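Molybdopterin biosynthesis enzyme, MoaB (Thermus thermophilus, PDB 3MCH) probably takes part in molybdenum-cofactor biosynthesis as a trimeric MogA/MoaB-family protein with a probable molybdopterin-binding domain. Local coordinates at residues Met1-Gly5 with Thr154-Trp158; Ile26-Leu30 with Leu139-Leu143; Asp45-Lys51 with Arg77-Ala83; Leu54-Asp59 with Arg120-Ile125. All coordinates share one frame; numbering follows the deposited sequence.

Interaction 1. Residues Met1-Gly5 with Thr154-Trp158; sequences MFRVG and TGKPW
The carbonyl oxygen Met1 O is held by three donors. Water 1 reaches it at 3.1 Å, water 2 at 3.0 Å, and Lys156 NZ adds a weak direct hydrogen bond of 3.5 Å. Both waters also join the segments: water 1 accepts from Lys156 NZ, while water 2 donates to Pro157 O at 2.6 Å. A kink in the lysine chain (chi3 63°) brings NZ over to Met1 O, just ahead of strand 2-9, where the amine finds its strongest partner in the carboxylate of Asp64. Beneath this polar layer lies the buried ring of Phe2. Lys156 O meets that ring at its edge, 3.7 Å from Phe2 CE1. Trp158 CB approaches the ring obliquely, 3.6 Å from Phe2 CE2, and the two aromatic planes are inclined by 46°. Thr154 OG1 also touches the ring, 3.6 Å from Phe2 CE1; it accepts from Lys156 N at 3.1 Å in an ST turn that shapes the chain after the helix, and it bonds to Leu150 O as well. The C-terminal tail thus crosses the start of strand 2-9, with Phe2 resting on Leu150 of helix 146-154, Trp158 leaning on Pro147 and Ser151 of that helix, and strand 35-43 alongside.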
loop_
_atom_site.group_PDB
_atom_site.type_symbol
_atom_site.label_atom_id
_atom_site.label_comp_id
_atom_site.label_asym_id
_atom_site.label_seq_id
_atom_site.Cartn_x
_atom_site.Cartn_y
_atom_site.Cartn_z
ATOM N N MET B 1 24.418 10.331 11.312
ATOM C CA MET B 1 25.095 9.001 11.275
ATOM C C MET B 1 24.222 7.957 11.965
ATOM O O MET B 1 23.937 8.057 13.161
ATOM C CB MET B 1 26.460 9.096 11.962
ATOM C CG MET B 1 27.299 7.835 11.858
ATOM S SD MET B 1 27.468 7.275 10.157
ATOM C CE MET B 1 28.493 8.587 9.469
ATOM N N PHE B 2 23.807 6.946 11.208
ATOM C CA PHE B 2 22.936 5.904 11.742
ATOM C C PHE B 2 23.557 4.513 11.659
ATOM O O PHE B 2 24.150 4.147 10.648
ATOM C CB PHE B 2 21.613 5.928 10.979
ATOM C CG PHE B 2 20.954 7.272 10.976
ATOM C CD1 PHE B 2 20.348 7.765 12.127
ATOM C CD2 PHE B 2 20.976 8.068 9.832
ATOM C CE1 PHE B 2 19.775 9.033 12.142
ATOM C CE2 PHE B 2 20.403 9.343 9.837
ATOM C CZ PHE B 2 19.804 9.822 10.993
ATOM N N ARG B 3 23.413 3.746 12.735
ATOM C CA ARG B 3 23.955 2.394 12.799
ATOM C C ARG B 3 23.024 1.445 12.068
ATOM O O ARG B 3 21.832 1.373 12.367
ATOM C CB ARG B 3 24.120 1.974 14.257
ATOM C CG ARG B 3 25.095 2.869 15.003
ATOM C CD ARG B 3 25.034 2.637 16.495
ATOM N NE ARG B 3 25.441 1.286 16.857
ATOM C CZ ARG B 3 24.763 0.504 17.689
ATOM N NH1 ARG B 3 23.637 0.937 18.246
ATOM N NH2 ARG B 3 25.212 -0.708 17.970
ATOM N N VAL B 4 23.588 0.710 11.116
ATOM C CA VAL B 4 22.827 -0.210 10.285
ATOM C C VAL B 4 23.211 -1.669 10.468
ATOM O O VAL B 4 24.382 -2.000 10.621
ATOM C CB VAL B 4 23.024 0.134 8.790
ATOM C CG1 VAL B 4 22.172 -0.777 7.904
ATOM C CG2 VAL B 4 22.683 1.587 8.550
ATOM N N GLY B 5 22.202 -2.530 10.439
ATOM C CA GLY B 5 22.425 -3.959 10.529
ATOM C C GLY B 5 21.915 -4.561 9.228
ATOM O O GLY B 5 20.844 -4.186 8.752
ATOM N N THR B 154 14.576 7.657 15.075
ATOM C CA THR B 154 15.588 7.548 16.118
ATOM C C THR B 154 15.802 8.792 16.961
ATOM O O THR B 154 16.333 8.707 18.072
ATOM C CB THR B 154 16.944 7.181 15.507
ATOM O OG1 THR B 154 17.437 8.300 14.756
ATOM C CG2 THR B 154 16.802 5.989 14.579
ATOM N N GLY B 155 15.411 9.941 16.424
ATOM C CA GLY B 155 15.600 11.188 17.139
ATOM C C GLY B 155 17.044 11.646 17.050
ATOM O O GLY B 155 17.428 12.630 17.682
ATOM N N LYS B 156 17.849 10.931 16.263
ATOM C CA LYS B 156 19.262 11.261 16.093
ATOM C C LYS B 156 19.473 12.175 14.887
ATOM O O LYS B 156 18.763 12.080 13.887
ATOM C CB LYS B 156 20.094 9.983 15.916
ATOM C CG LYS B 156 20.101 9.057 17.133
ATOM C CD LYS B 156 20.809 7.725 16.845
ATOM C CE LYS B 156 22.285 7.912 16.498
ATOM N NZ LYS B 156 22.974 6.617 16.195
ATOM N N PRO B 157 20.457 13.083 14.972
ATOM C CA PRO B 157 20.758 14.016 13.883
ATOM C C PRO B 157 21.683 13.399 12.840
ATOM O O PRO B 157 22.232 12.314 13.040
ATOM C CB PRO B 157 21.428 15.170 14.611
ATOM C CG PRO B 157 22.247 14.441 15.630
ATOM C CD PRO B 157 21.269 13.399 16.164
ATOM N N TRP B 158 21.847 14.093 11.720
ATOM C CA TRP B 158 22.730 13.625 10.657
ATOM C C TRP B 158 23.189 14.817 9.828
ATOM O O TRP B 158 22.512 15.846 9.783
ATOM C CB TRP B 158 22.020 12.605 9.764
ATOM C CG TRP B 158 20.831 13.154 9.046
ATOM C CD1 TRP B 158 19.609 13.449 9.582
ATOM C CD2 TRP B 158 20.755 13.488 7.659
ATOM N NE1 TRP B 158 18.775 13.949 8.612
ATOM C CE2 TRP B 158 19.454 13.987 7.423
ATOM C CE3 TRP B 158 21.659 13.422 6.594
ATOM C CZ2 TRP B 158 19.034 14.408 6.158
ATOM C CZ3 TRP B 158 21.242 13.843 5.337
ATOM C CH2 TRP B 158 19.941 14.333 5.133
HETATM O O HOH W 1 25.635 6.344 15.088
HETATM O O HOH W 2 23.657 10.665 14.524
HETATM O O HOH W 3 22.032 3.662 17.371
#

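Interaction 2. Residues Ile26-Leu30 with Leu139-Leu143; sequences IREVL and LEAVL
Leu139 CD2 is the methyl around which this helix-helix contact is built, and Ile26, Val29 and Leu30 all close on it. Leu139 CD2 touches Ile26 CD1 at 3.7 Å, Val29 CB at 3.7 Å and Leu30 CD2 at 4.1 Å. An extended leucine chain, with CG anti to the backbone N (chi1 -175°) and CD2 continuing that line, carries the methyl across to the other helix. The side chains of Ile26 and Leu30 cross that of Leu139 at roughly right angles, whereas Val29 comes in at a slant and also sets its CG1 3.7 Å from Leu139 CG. This inner side is wholly apolar and continues onto the sheet, since Ile26, Leu30 and Leu139 all rest on Leu67. Toward solvent the contact thins out. There the aliphatic part of Glu140 lies beside Val29, CG to CG1 at 3.9 Å, in an exposed setting. Leu143 CD2 lies 3.8 Å from Val29 O and 4.0 Å from Val29 CG1, a sparser fit at the partly exposed end. Helices 21-30 and 132-142 are therefore neighbours in one helical layer, sealed by branched aliphatic side chains over parallel strands, as expected of the three-layer alpha/beta/alpha sandwich of MogA and MoaB proteins.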
loop_
_atom_site.group_PDB
_atom_site.type_symbol
_atom_site.label_atom_id
_atom_site.label_comp_id
_atom_site.label_asym_id
_atom_site.label_seq_id
_atom_site.Cartn_x
_atom_site.Cartn_y
_atom_site.Cartn_z
ATOM N N ILE B 26 24.448 -4.028 -0.850
ATOM C CA ILE B 26 23.817 -3.117 0.093
ATOM C C ILE B 26 24.838 -2.134 0.665
ATOM O O ILE B 26 24.596 -0.930 0.703
ATOM C CB ILE B 26 23.121 -3.899 1.227
ATOM C CG1 ILE B 26 21.940 -4.684 0.636
ATOM C CG2 ILE B 26 22.666 -2.940 2.324
ATOM C CD1 ILE B 26 20.891 -3.882 -0.169
ATOM N N ARG B 27 25.989 -2.639 1.096
ATOM C CA ARG B 27 27.021 -1.757 1.632
ATOM C C ARG B 27 27.410 -0.662 0.628
ATOM O O ARG B 27 27.639 0.491 1.005
ATOM C CB ARG B 27 28.271 -2.558 1.996
ATOM C CG ARG B 27 28.225 -3.256 3.343
ATOM C CD ARG B 27 29.547 -3.972 3.588
ATOM N NE ARG B 27 29.617 -4.641 4.885
ATOM C CZ ARG B 27 30.024 -4.070 6.016
ATOM N NH1 ARG B 27 30.404 -2.799 6.032
ATOM N NH2 ARG B 27 30.067 -4.783 7.133
ATOM N N GLU B 28 27.489 -1.030 -0.647
ATOM C CA GLU B 28 27.863 -0.083 -1.694
ATOM C C GLU B 28 26.874 1.072 -1.815
ATOM O O GLU B 28 27.268 2.225 -1.981
ATOM C CB GLU B 28 27.971 -0.802 -3.039
ATOM C CG GLU B 28 28.882 -2.017 -3.012
ATOM C CD GLU B 28 29.039 -2.668 -4.375
ATOM O OE1 GLU B 28 28.012 -2.905 -5.051
ATOM O OE2 GLU B 28 30.191 -2.955 -4.763
ATOM N N VAL B 29 25.587 0.760 -1.741
ATOM C CA VAL B 29 24.568 1.794 -1.845
ATOM C C VAL B 29 24.696 2.799 -0.706
ATOM O O VAL B 29 24.557 4.007 -0.909
ATOM C CB VAL B 29 23.146 1.189 -1.805
ATOM C CG1 VAL B 29 22.104 2.306 -1.819
ATOM C CG2 VAL B 29 22.943 0.261 -2.993
ATOM N N LEU B 30 24.973 2.290 0.489
ATOM C CA LEU B 30 25.092 3.122 1.682
ATOM C C LEU B 30 26.382 3.932 1.753
ATOM O O LEU B 30 26.415 5.004 2.363
ATOM C CB LEU B 30 24.976 2.242 2.927
ATOM C CG LEU B 30 23.689 1.424 3.046
ATOM C CD1 LEU B 30 23.795 0.478 4.236
ATOM C CD2 LEU B 30 22.501 2.368 3.203
ATOM N N LEU B 139 16.931 -0.434 -2.549
ATOM C CA LEU B 139 17.560 0.432 -1.561
ATOM C C LEU B 139 17.867 1.810 -2.145
ATOM O O LEU B 139 17.738 2.823 -1.460
ATOM C CB LEU B 139 18.836 -0.224 -1.005
ATOM C CG LEU B 139 19.554 0.516 0.131
ATOM C CD1 LEU B 139 18.616 0.730 1.317
ATOM C CD2 LEU B 139 20.772 -0.294 0.564
ATOM N N GLU B 140 18.265 1.858 -3.412
ATOM C CA GLU B 140 18.552 3.141 -4.044
ATOM C C GLU B 140 17.280 3.966 -4.157
ATOM O O GLU B 140 17.324 5.192 -4.132
ATOM C CB GLU B 140 19.161 2.934 -5.433
ATOM C CG GLU B 140 20.524 2.269 -5.401
ATOM C CD GLU B 140 21.137 2.121 -6.778
ATOM O OE1 GLU B 140 20.421 1.676 -7.699
ATOM O OE2 GLU B 140 22.335 2.443 -6.938
ATOM N N ALA B 141 16.140 3.289 -4.275
ATOM C CA ALA B 141 14.860 3.978 -4.388
ATOM C C ALA B 141 14.483 4.690 -3.087
ATOM O O ALA B 141 13.858 5.753 -3.109
ATOM C CB ALA B 141 13.762 2.985 -4.784
ATOM N N VAL B 142 14.860 4.105 -1.952
ATOM C CA VAL B 142 14.542 4.711 -0.663
ATOM C C VAL B 142 15.645 5.631 -0.134
ATOM O O VAL B 142 15.381 6.512 0.678
ATOM C CB VAL B 142 14.259 3.625 0.422
ATOM C CG1 VAL B 142 13.092 2.741 -0.010
ATOM C CG2 VAL B 142 15.497 2.788 0.657
ATOM N N LEU B 143 16.871 5.437 -0.609
ATOM C CA LEU B 143 18.016 6.218 -0.146
ATOM C C LEU B 143 17.814 7.727 0.013
ATOM O O LEU B 143 18.229 8.307 1.016
ATOM C CB LEU B 143 19.226 5.964 -1.059
ATOM C CG LEU B 143 20.554 6.595 -0.621
ATOM C CD1 LEU B 143 20.941 6.065 0.753
ATOM C CD2 LEU B 143 21.640 6.275 -1.644
#

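Interaction 3. Residues Asp45-Lys51 with Arg77-Ala83; sequences DEPPMIK and RDRTPEA
The guanidinium of Arg77 carries Asp45 on one face, CB lying 3.9 Å above the plane over its centre and the carbonyl oxygen over the same face. At its edge sit the carboxylate of Glu46 and, in the same plane, Arg79 NH2. The second guanidinium, that of Arg79, has Pro47 CD 3.7 Å above its plane near the rim, while water 5 lies in plane at its edge. Arg77 NH2 gives Glu46 OE2 a nearly straight salt-bridge bond of 2.8 Å (169°), with the two flat groups turned 51° apart. Glu46 starts off pointing away from the arginines, and a bend at chi2 (-64°) folds its carboxylate back to them. Water 5 takes the N-H of Arg79 NE at 2.6 Å and donates to both Asp45 O and Arg77 O. Water 4 similarly joins Asp45 OD1 at 2.7 Å to Arg79 N and Thr80 OG1. Farther in, the contact turns apolar: Ala83 CB packs 4.1 Å from Pro47 CB and 4.2 Å from Ile50 CG2, and Lys51 CG covers the buried, partnerless Ala83 O at 3.6 Å. Thr80 OG1 bonds to Gly70 O in the glycine-rich signature loop of the family. With Asp11 also bridged to Arg77, the acidic groups probably balance the paired arginines, consistent with a charged, hydrated rim beside the probable molybdopterin site.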
loop_
_atom_site.group_PDB
_atom_site.type_symbol
_atom_site.label_atom_id
_atom_site.label_comp_id
_atom_site.label_asym_id
_atom_site.label_seq_id
_atom_site.Cartn_x
_atom_site.Cartn_y
_atom_site.Cartn_z
ATOM N N ASP B 45 15.686 -19.463 6.734
ATOM C CA ASP B 45 14.337 -19.070 6.336
ATOM C C ASP B 45 13.435 -19.672 7.401
ATOM O O ASP B 45 12.599 -20.525 7.107
ATOM C CB ASP B 45 13.965 -19.689 4.988
ATOM C CG ASP B 45 14.470 -18.880 3.817
ATOM O OD1 ASP B 45 14.082 -17.700 3.705
ATOM O OD2 ASP B 45 15.251 -19.422 3.009
ATOM N N GLU B 46 13.620 -19.243 8.642
ATOM C CA GLU B 46 12.811 -19.747 9.741
ATOM C C GLU B 46 12.330 -18.525 10.498
ATOM O O GLU B 46 13.103 -17.877 11.200
ATOM C CB GLU B 46 13.550 -20.684 10.696
ATOM C CG GLU B 46 13.830 -22.064 10.127
ATOM C CD GLU B 46 12.561 -22.843 9.834
ATOM O OE1 GLU B 46 11.696 -22.931 10.733
ATOM O OE2 GLU B 46 12.432 -23.373 8.710
ATOM N N PRO B 47 11.038 -18.195 10.369
ATOM C CA PRO B 47 10.462 -17.037 11.054
ATOM C C PRO B 47 10.949 -16.857 12.495
ATOM O O PRO B 47 11.339 -15.758 12.886
ATOM C CB PRO B 47 8.965 -17.303 10.963
ATOM C CG PRO B 47 8.842 -17.946 9.618
ATOM C CD PRO B 47 10.003 -18.924 9.609
ATOM N N PRO B 48 10.937 -17.936 13.303
ATOM C CA PRO B 48 11.389 -17.837 14.694
ATOM C C PRO B 48 12.794 -17.255 14.823
ATOM O O PRO B 48 13.058 -16.410 15.679
ATOM C CB PRO B 48 11.329 -19.287 15.179
ATOM C CG PRO B 48 10.202 -19.849 14.396
ATOM C CD PRO B 48 10.446 -19.295 13.012
ATOM N N MET B 49 13.694 -17.717 13.965
ATOM C CA MET B 49 15.072 -17.258 13.991
ATOM C C MET B 49 15.228 -15.852 13.435
ATOM O O MET B 49 16.043 -15.074 13.924
ATOM C CB MET B 49 15.950 -18.233 13.220
ATOM C CG MET B 49 15.933 -19.623 13.824
ATOM S SD MET B 49 17.027 -20.735 12.961
ATOM C CE MET B 49 18.596 -20.281 13.708
ATOM N N ILE B 50 14.451 -15.529 12.409
ATOM C CA ILE B 50 14.512 -14.192 11.830
ATOM C C ILE B 50 14.096 -13.212 12.919
ATOM O O ILE B 50 14.761 -12.202 13.153
ATOM C CB ILE B 50 13.551 -14.052 10.624
ATOM C CG1 ILE B 50 14.039 -14.921 9.463
ATOM C CG2 ILE B 50 13.462 -12.589 10.189
ATOM C CD1 ILE B 50 13.011 -15.156 8.358
ATOM N N LYS B 51 12.996 -13.532 13.594
ATOM C CA LYS B 51 12.477 -12.685 14.655
ATOM C C LYS B 51 13.442 -12.516 15.830
ATOM O O LYS B 51 13.534 -11.432 16.400
ATOM C CB LYS B 51 11.128 -13.236 15.137
ATOM C CG LYS B 51 10.097 -13.327 14.014
ATOM C CD LYS B 51 8.743 -13.856 14.476
ATOM C CE LYS B 51 8.023 -12.861 15.369
ATOM N NZ LYS B 51 6.622 -13.295 15.662
ATOM N N ARG B 77 8.007 -20.537 0.861
ATOM C CA ARG B 77 9.054 -20.524 1.877
ATOM C C ARG B 77 9.461 -19.103 2.267
ATOM O O ARG B 77 9.988 -18.879 3.359
ATOM C CB ARG B 77 10.278 -21.304 1.390
ATOM C CG ARG B 77 11.300 -21.582 2.486
ATOM C CD ARG B 77 11.584 -23.073 2.619
ATOM N NE ARG B 77 12.469 -23.364 3.746
ATOM C CZ ARG B 77 12.147 -23.167 5.021
ATOM N NH1 ARG B 77 10.954 -22.679 5.339
ATOM N NH2 ARG B 77 13.016 -23.456 5.981
ATOM N N ASP B 78 9.212 -18.145 1.377
ATOM C CA ASP B 78 9.544 -16.746 1.644
ATOM C C ASP B 78 8.569 -16.170 2.663
ATOM O O ASP B 78 7.457 -15.776 2.310
ATOM C CB ASP B 78 9.466 -15.919 0.359
ATOM C CG ASP B 78 10.375 -16.445 -0.731
ATOM O OD1 ASP B 78 11.559 -16.712 -0.444
ATOM O OD2 ASP B 78 9.908 -16.581 -1.880
ATOM N N ARG B 79 8.987 -16.112 3.922
ATOM C CA ARG B 79 8.124 -15.590 4.974
ATOM C C ARG B 79 8.748 -14.439 5.754
ATOM O O ARG B 79 8.322 -14.126 6.868
ATOM C CB ARG B 79 7.730 -16.721 5.929
ATOM C CG ARG B 79 6.816 -17.756 5.285
ATOM C CD ARG B 79 6.502 -18.915 6.224
ATOM N NE ARG B 79 7.654 -19.790 6.422
ATOM C CZ ARG B 79 7.626 -20.924 7.116
ATOM N NH1 ARG B 79 6.499 -21.332 7.689
ATOM N NH2 ARG B 79 8.724 -21.658 7.232
ATOM N N THR B 80 9.750 -13.798 5.163
ATOM C CA THR B 80 10.412 -12.678 5.824
ATOM C C THR B 80 9.435 -11.546 6.137
ATOM O O THR B 80 9.513 -10.934 7.200
ATOM C CB THR B 80 11.574 -12.136 4.965
ATOM O OG1 THR B 80 12.544 -13.175 4.778
ATOM C CG2 THR B 80 12.252 -10.950 5.656
ATOM N N PRO B 81 8.501 -11.246 5.213
ATOM C CA PRO B 81 7.545 -10.165 5.484
ATOM C C PRO B 81 6.645 -10.485 6.672
ATOM O O PRO B 81 6.426 -9.641 7.537
ATOM C CB PRO B 81 6.757 -10.059 4.177
ATOM C CG PRO B 81 7.754 -10.482 3.153
ATOM C CD PRO B 81 8.381 -11.697 3.816
ATOM N N GLU B 82 6.123 -11.709 6.707
ATOM C CA GLU B 82 5.255 -12.124 7.805
ATOM C C GLU B 82 5.994 -12.080 9.133
ATOM O O GLU B 82 5.467 -11.592 10.129
ATOM C CB GLU B 82 4.720 -13.543 7.576
ATOM C CG GLU B 82 3.712 -13.664 6.448
ATOM C CD GLU B 82 4.346 -14.053 5.127
ATOM O OE1 GLU B 82 5.309 -13.382 4.700
ATOM O OE2 GLU B 82 3.875 -15.035 4.515
ATOM N N ALA B 83 7.216 -12.597 9.146
ATOM C CA ALA B 83 8.011 -12.614 10.368
ATOM C C ALA B 83 8.278 -11.197 10.857
ATOM O O ALA B 83 8.234 -10.918 12.056
ATOM C CB ALA B 83 9.326 -13.344 10.129
HETATM O O HOH W 4 11.989 -16.248 4.627
HETATM O O HOH W 5 10.178 -19.845 5.852
#

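Interaction 4. Residues Leu54-Asp59 with Arg120-Ile125; sequences LRLWAD and RGRTLI
Charge carries the outer part of the contact, where Arg120 grips Asp59 side-on with two nitrogens, one to each carboxylate oxygen. The bond from Arg120 NH2 to Asp59 OD2 is 2.8 Å long and almost straight (170°), lies in the guanidinium plane and uses the syn lone pair. That from Arg120 NE to Asp59 OD1, 2.9 Å, is more bent (147°), with OD1 tilted from that plane. An arginine chain extended from CG to NE, with chi1 -177°, spans the gap to the helix. Arg55 NH2 comes within 3.9 Å of Arg120 NH2, the two like-charged guanidinium planes perpendicular; Arg120 NH1 is meanwhile taken up by Leu87 O. Structurally, helix 47-60, which widens into a pi-type turn at 56-59, lies against a beta hairpin. Its strands 117-120 and 123-128 are antiparallel and joined by a two-residue turn, Gly121 having positive phi. Packing is close where the helix side chain is short: Ala58 CB sits 3.6 Å from Thr123 OG1 and 4.1 Å from Arg120 CD. Deeper, Leu54 CD2 and Ile125 CG2 touch at 4.4 Å. A water-mediated link adds to these: water 6 donates to Ala58 O at 3.1 Å and to Thr123 OG1, and accepts from Arg122 N at 2.8 Å, while Thr123 OG1 also bonds to Leu63 O.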
loop_
_atom_site.group_PDB
_atom_site.type_symbol
_atom_site.label_atom_id
_atom_site.label_comp_id
_atom_site.label_asym_id
_atom_site.label_seq_id
_atom_site.Cartn_x
_atom_site.Cartn_y
_atom_site.Cartn_z
ATOM N N LEU B 54 16.038 -9.931 14.682
ATOM C CA LEU B 54 15.423 -8.611 14.572
ATOM C C LEU B 54 15.113 -8.058 15.956
ATOM O O LEU B 54 15.268 -6.864 16.210
ATOM C CB LEU B 54 14.133 -8.685 13.745
ATOM C CG LEU B 54 14.257 -9.014 12.256
ATOM C CD1 LEU B 54 12.863 -9.035 11.628
ATOM C CD2 LEU B 54 15.144 -7.979 11.567
ATOM N N ARG B 55 14.679 -8.939 16.851
ATOM C CA ARG B 55 14.341 -8.552 18.214
ATOM C C ARG B 55 15.601 -8.086 18.939
ATOM O O ARG B 55 15.606 -7.049 19.602
ATOM C CB ARG B 55 13.732 -9.747 18.954
ATOM C CG ARG B 55 12.983 -9.391 20.225
ATOM C CD ARG B 55 12.649 -10.645 21.024
ATOM N NE ARG B 55 11.962 -11.654 20.219
ATOM C CZ ARG B 55 10.707 -11.553 19.788
ATOM N NH1 ARG B 55 10.176 -12.526 19.060
ATOM N NH2 ARG B 55 9.977 -10.487 20.095
ATOM N N LEU B 56 16.664 -8.871 18.804
ATOM C CA LEU B 56 17.952 -8.576 19.424
ATOM C C LEU B 56 18.511 -7.241 18.937
ATOM O O LEU B 56 18.862 -6.367 19.733
ATOM C CB LEU B 56 18.956 -9.680 19.083
ATOM C CG LEU B 56 19.533 -10.563 20.191
ATOM C CD1 LEU B 56 18.419 -11.310 20.902
ATOM C CD2 LEU B 56 20.527 -11.539 19.579
ATOM N N TRP B 57 18.591 -7.097 17.619
ATOM C CA TRP B 57 19.131 -5.893 17.000
ATOM C C TRP B 57 18.384 -4.611 17.346
ATOM O O TRP B 57 18.996 -3.563 17.539
ATOM C CB TRP B 57 19.173 -6.074 15.482
ATOM C CG TRP B 57 20.256 -7.006 15.025
ATOM C CD1 TRP B 57 21.055 -7.792 15.813
ATOM C CD2 TRP B 57 20.679 -7.231 13.677
ATOM N NE1 TRP B 57 21.949 -8.487 15.037
ATOM C CE2 TRP B 57 21.743 -8.161 13.722
ATOM C CE3 TRP B 57 20.264 -6.738 12.433
ATOM C CZ2 TRP B 57 22.399 -8.604 12.570
ATOM C CZ3 TRP B 57 20.916 -7.179 11.289
ATOM C CH2 TRP B 57 21.972 -8.103 11.365
ATOM N N ALA B 58 17.064 -4.692 17.427
ATOM C CA ALA B 58 16.272 -3.518 17.745
ATOM C C ALA B 58 16.213 -3.264 19.243
ATOM O O ALA B 58 16.589 -2.196 19.716
ATOM C CB ALA B 58 14.858 -3.676 17.192
ATOM N N ASP B 59 15.750 -4.266 19.982
ATOM C CA ASP B 59 15.583 -4.148 21.426
ATOM C C ASP B 59 16.854 -4.044 22.260
ATOM O O ASP B 59 16.929 -3.217 23.171
ATOM C CB ASP B 59 14.740 -5.315 21.946
ATOM C CG ASP B 59 13.361 -5.367 21.314
ATOM O OD1 ASP B 59 13.029 -4.460 20.517
ATOM O OD2 ASP B 59 12.607 -6.316 21.615
ATOM N N ARG B 120 10.055 -0.561 14.986
ATOM C CA ARG B 120 9.934 -1.324 16.223
ATOM C C ARG B 120 10.795 -0.515 17.186
ATOM O O ARG B 120 12.000 -0.351 16.964
ATOM C CB ARG B 120 10.485 -2.748 16.098
ATOM C CG ARG B 120 10.287 -3.550 17.390
ATOM C CD ARG B 120 10.999 -4.895 17.385
ATOM N NE ARG B 120 10.999 -5.496 18.718
ATOM C CZ ARG B 120 9.944 -6.072 19.293
ATOM N NH1 ARG B 120 8.785 -6.144 18.652
ATOM N NH2 ARG B 120 10.049 -6.571 20.521
ATOM N N GLY B 121 10.179 0.015 18.238
ATOM C CA GLY B 121 10.926 0.827 19.183
ATOM C C GLY B 121 11.465 2.052 18.465
ATOM O O GLY B 121 10.695 2.884 17.990
ATOM N N ARG B 122 12.786 2.167 18.379
ATOM C CA ARG B 122 13.408 3.287 17.685
ATOM C C ARG B 122 14.277 2.757 16.555
ATOM O O ARG B 122 15.341 3.303 16.265
ATOM C CB ARG B 122 14.246 4.117 18.654
ATOM C CG ARG B 122 13.424 5.109 19.473
ATOM C CD ARG B 122 14.251 5.688 20.599
ATOM N NE ARG B 122 14.479 4.696 21.645
ATOM C CZ ARG B 122 15.637 4.521 22.273
ATOM N NH1 ARG B 122 15.746 3.592 23.214
ATOM N NH2 ARG B 122 16.688 5.264 21.950
ATOM N N THR B 123 13.805 1.689 15.922
ATOM C CA THR B 123 14.526 1.056 14.823
ATOM C C THR B 123 13.651 0.936 13.580
ATOM O O THR B 123 12.524 0.445 13.644
ATOM C CB THR B 123 15.001 -0.360 15.217
ATOM O OG1 THR B 123 15.800 -0.277 16.404
ATOM C CG2 THR B 123 15.827 -0.985 14.093
ATOM N N LEU B 124 14.175 1.401 12.449
ATOM C CA LEU B 124 13.456 1.309 11.184
ATOM C C LEU B 124 13.903 0.015 10.526
ATOM O O LEU B 124 15.100 -0.252 10.436
ATOM C CB LEU B 124 13.803 2.501 10.284
ATOM C CG LEU B 124 13.136 2.570 8.911
ATOM C CD1 LEU B 124 11.621 2.701 9.056
ATOM C CD2 LEU B 124 13.705 3.766 8.154
ATOM N N ILE B 125 12.940 -0.781 10.067
ATOM C CA ILE B 125 13.231 -2.062 9.440
ATOM C C ILE B 125 12.637 -2.134 8.040
ATOM O O ILE B 125 11.443 -1.883 7.849
ATOM C CB ILE B 125 12.655 -3.235 10.287
ATOM C CG1 ILE B 125 13.153 -3.118 11.729
ATOM C CG2 ILE B 125 13.063 -4.575 9.690
ATOM C CD1 ILE B 125 12.325 -2.200 12.589
HETATM O O HOH W 6 14.695 0.182 18.950
#

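Interactions 1 and 4 share the sheet, their centres about 13 Å apart. They touch where Gly5 C meets Trp57 CZ3 at 3.5 Å and Thr154 CG2 meets Arg122 O at 3.5 Å. Interaction 2 joins interaction 1 through Val4 CG1 and Leu30 CD1, 4.2 Å apart, but its helices cover the other face of the sheet from helix 47-60. That helix serves interaction 3 near its start and interaction 4 near its end, the centres about 15 Å apart. Interaction 3, beside the glycine-rich loop and probably nearest the molybdopterin site, lies about 25 Å between centres from interaction 1, which closes the chain termini together and encloses the other three along the sequence.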